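Side-chain contact in multicopper oxidase (PDB 3GDC), which probably oxidises phenolic or similar substrates with copper ions, passing the electrons to dioxygen, as laccases do: residues 165-170 with 219-224. Sequence-based numbering, arbitrary orientation.
Sequences MVMVMN and NSFHIH. With CU (copper (II) ion), chain G.
Asn219 ND2 is a buried amide nitrogen with two acceptors: a water 2.9 Å away, which in turn donates to Asn170 O, and Asn211 OD1 at the end of strand 205-211, which lies beside 165-170 in its sheet. The water thus ties Asn219 to the end of 165-170, while Asn219 OD1 accepts Ser220 N at 2.9 Å in a bent bond (133°) that helps fix the amide's rotation. Asparagine suits the place because one short side chain both donates and accepts. Met169 lies obliquely against this amide, its CB 3.5 Å from Asn219 ND2. Its chain, extended as far as SD, bends at the last torsion (chi3 -68°), bringing CE near Asn219 CB; SD itself comes within 3.7 Å of Ser220 O. With an alanine at Asn219, the bridging water and Asn211 OD1 would probably each lose their mate on this strand, and a gap would be likely to open beside the Met169 sulfur. The strands belong to the two facing sheets of a cupredoxin-type beta sandwich; the axes of 165-170 and 219-223 approach to 8.9 Å, and the unbranched chains of Met167 and Met169 help fill the interior. Two residues back from Met169, the extended chain of Met167 meets Phe221 at about a right angle, SD lying at the ring edge, 3.9 Å from Phe221 CE1, in a Met-aromatic contact; Phe268 packs against both. Strand 219-223 carries His222, and His224 follows just past its end; they bind separate coppers, that of His224 shared with His269 and His134 of a neighbouring subunit.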
loop_
_atom_site.group_PDB
_atom_site.type_symbol
_atom_site.label_atom_id
_atom_site.label_comp_id
_atom_site.label_asym_id
_atom_site.label_seq_id
_atom_site.Cartn_x
_atom_site.Cartn_y
_atom_site.Cartn_z
ATOM N N MET A 165 13.799 -11.373 16.022
ATOM C CA MET A 165 14.667 -11.256 14.857
ATOM C C MET A 165 14.382 -9.991 14.050
ATOM O O MET A 165 13.356 -9.323 14.252
ATOM C CB MET A 165 14.566 -12.505 13.972
ATOM C CG MET A 165 13.168 -12.946 13.676
ATOM S SD MET A 165 13.119 -14.520 12.776
ATOM C CE MET A 165 13.465 -15.678 14.072
ATOM N N VAL A 166 15.320 -9.666 13.164
ATOM C CA VAL A 166 15.216 -8.516 12.273
ATOM C C VAL A 166 15.391 -8.958 10.820
ATOM O O VAL A 166 16.274 -9.754 10.490
ATOM C CB VAL A 166 16.202 -7.345 12.655
ATOM C CG1 VAL A 166 17.662 -7.793 12.676
ATOM C CG2 VAL A 166 16.009 -6.133 11.744
ATOM N N MET A 167 14.524 -8.428 9.965
ATOM C CA MET A 167 14.558 -8.714 8.534
ATOM C C MET A 167 14.499 -7.420 7.736
ATOM O O MET A 167 13.473 -6.716 7.740
ATOM C CB MET A 167 13.381 -9.619 8.150
ATOM C CG MET A 167 13.510 -11.019 8.718
ATOM S SD MET A 167 12.258 -12.110 8.029
ATOM C CE MET A 167 12.839 -13.689 8.689
ATOM N N VAL A 168 15.593 -7.113 7.047
ATOM C CA VAL A 168 15.659 -5.927 6.203
ATOM C C VAL A 168 15.566 -6.365 4.734
ATOM O O VAL A 168 16.401 -7.142 4.243
ATOM C CB VAL A 168 16.941 -5.098 6.442
ATOM C CG1 VAL A 168 16.940 -3.856 5.556
ATOM C CG2 VAL A 168 17.090 -4.716 7.938
ATOM N N MET A 169 14.527 -5.884 4.059
ATOM C CA MET A 169 14.271 -6.230 2.663
ATOM C C MET A 169 14.903 -5.174 1.776
ATOM O O MET A 169 14.602 -3.981 1.913
ATOM C CB MET A 169 12.758 -6.293 2.385
ATOM C CG MET A 169 11.979 -7.254 3.253
ATOM S SD MET A 169 10.215 -7.261 2.850
ATOM C CE MET A 169 9.729 -5.608 3.394
ATOM N N ASN A 170 15.778 -5.601 0.865
ATOM C CA ASN A 170 16.457 -4.661 -0.016
ATOM C C ASN A 170 16.518 -5.139 -1.467
ATOM O O ASN A 170 15.965 -6.192 -1.818
ATOM C CB ASN A 170 17.886 -4.376 0.490
ATOM C CG ASN A 170 18.808 -5.591 0.362
ATOM O OD1 ASN A 170 18.390 -6.637 -0.128
ATOM N ND2 ASN A 170 20.064 -5.452 0.791
ATOM N N ASN A 219 7.114 -3.178 -1.513
ATOM C CA ASN A 219 7.588 -4.525 -1.235
ATOM C C ASN A 219 6.500 -5.242 -0.456
ATOM O O ASN A 219 5.572 -4.607 0.047
ATOM C CB ASN A 219 8.910 -4.494 -0.455
ATOM C CG ASN A 219 9.803 -5.696 -0.756
ATOM O OD1 ASN A 219 9.324 -6.766 -1.166
ATOM N ND2 ASN A 219 11.112 -5.520 -0.554
ATOM N N SER A 220 6.571 -6.569 -0.390
ATOM C CA SER A 220 5.627 -7.309 0.429
ATOM C C SER A 220 6.299 -8.495 1.106
ATOM O O SER A 220 7.485 -8.776 0.874
ATOM C CB SER A 220 4.395 -7.738 -0.381
ATOM O OG SER A 220 4.746 -8.646 -1.406
ATOM N N PHE A 221 5.533 -9.161 1.962
ATOM C CA PHE A 221 6.017 -10.254 2.800
ATOM C C PHE A 221 4.882 -11.224 3.000
ATOM O O PHE A 221 3.810 -10.834 3.473
ATOM C CB PHE A 221 6.463 -9.714 4.171
ATOM C CG PHE A 221 6.939 -10.773 5.132
ATOM C CD1 PHE A 221 8.300 -10.972 5.353
ATOM C CD2 PHE A 221 6.023 -11.552 5.847
ATOM C CE1 PHE A 221 8.748 -11.950 6.258
ATOM C CE2 PHE A 221 6.464 -12.537 6.740
ATOM C CZ PHE A 221 7.822 -12.731 6.947
ATOM N N HIS A 222 5.122 -12.493 2.682
ATOM C CA HIS A 222 4.118 -13.534 2.883
ATOM C C HIS A 222 4.770 -14.759 3.485
ATOM O O HIS A 222 5.871 -15.116 3.092
ATOM C CB HIS A 222 3.455 -13.911 1.544
ATOM C CG HIS A 222 2.570 -15.119 1.629
ATOM N ND1 HIS A 222 1.469 -15.179 2.456
ATOM C CD2 HIS A 222 2.630 -16.316 1.000
ATOM C CE1 HIS A 222 0.887 -16.359 2.335
ATOM N NE2 HIS A 222 1.570 -17.067 1.455
ATOM N N ILE A 223 4.084 -15.398 4.431
ATOM C CA ILE A 223 4.546 -16.650 5.025
ATOM C C ILE A 223 3.541 -17.778 4.725
ATOM O O ILE A 223 2.341 -17.622 4.954
ATOM C CB ILE A 223 4.773 -16.500 6.555
ATOM C CG1 ILE A 223 5.129 -17.832 7.203
ATOM C CG2 ILE A 223 3.543 -15.886 7.245
ATOM C CD1 ILE A 223 6.507 -18.281 6.927
ATOM N N HIS A 224 4.041 -18.900 4.214
ATOM C CA HIS A 224 3.200 -20.070 3.933
ATOM C C HIS A 224 2.683 -20.724 5.198
ATOM O O HIS A 224 3.433 -20.902 6.166
ATOM C CB HIS A 224 3.999 -21.127 3.173
ATOM C CG HIS A 224 4.222 -20.811 1.728
ATOM N ND1 HIS A 224 4.355 -21.797 0.772
ATOM C CD2 HIS A 224 4.333 -19.631 1.070
ATOM C CE1 HIS A 224 4.550 -21.240 -0.408
ATOM N NE2 HIS A 224 4.540 -19.927 -0.255
HETATM CU CU CU G . 4.798 -18.829 -1.840
HETATM O O HOH W 1 13.421 -7.179 -1.000
#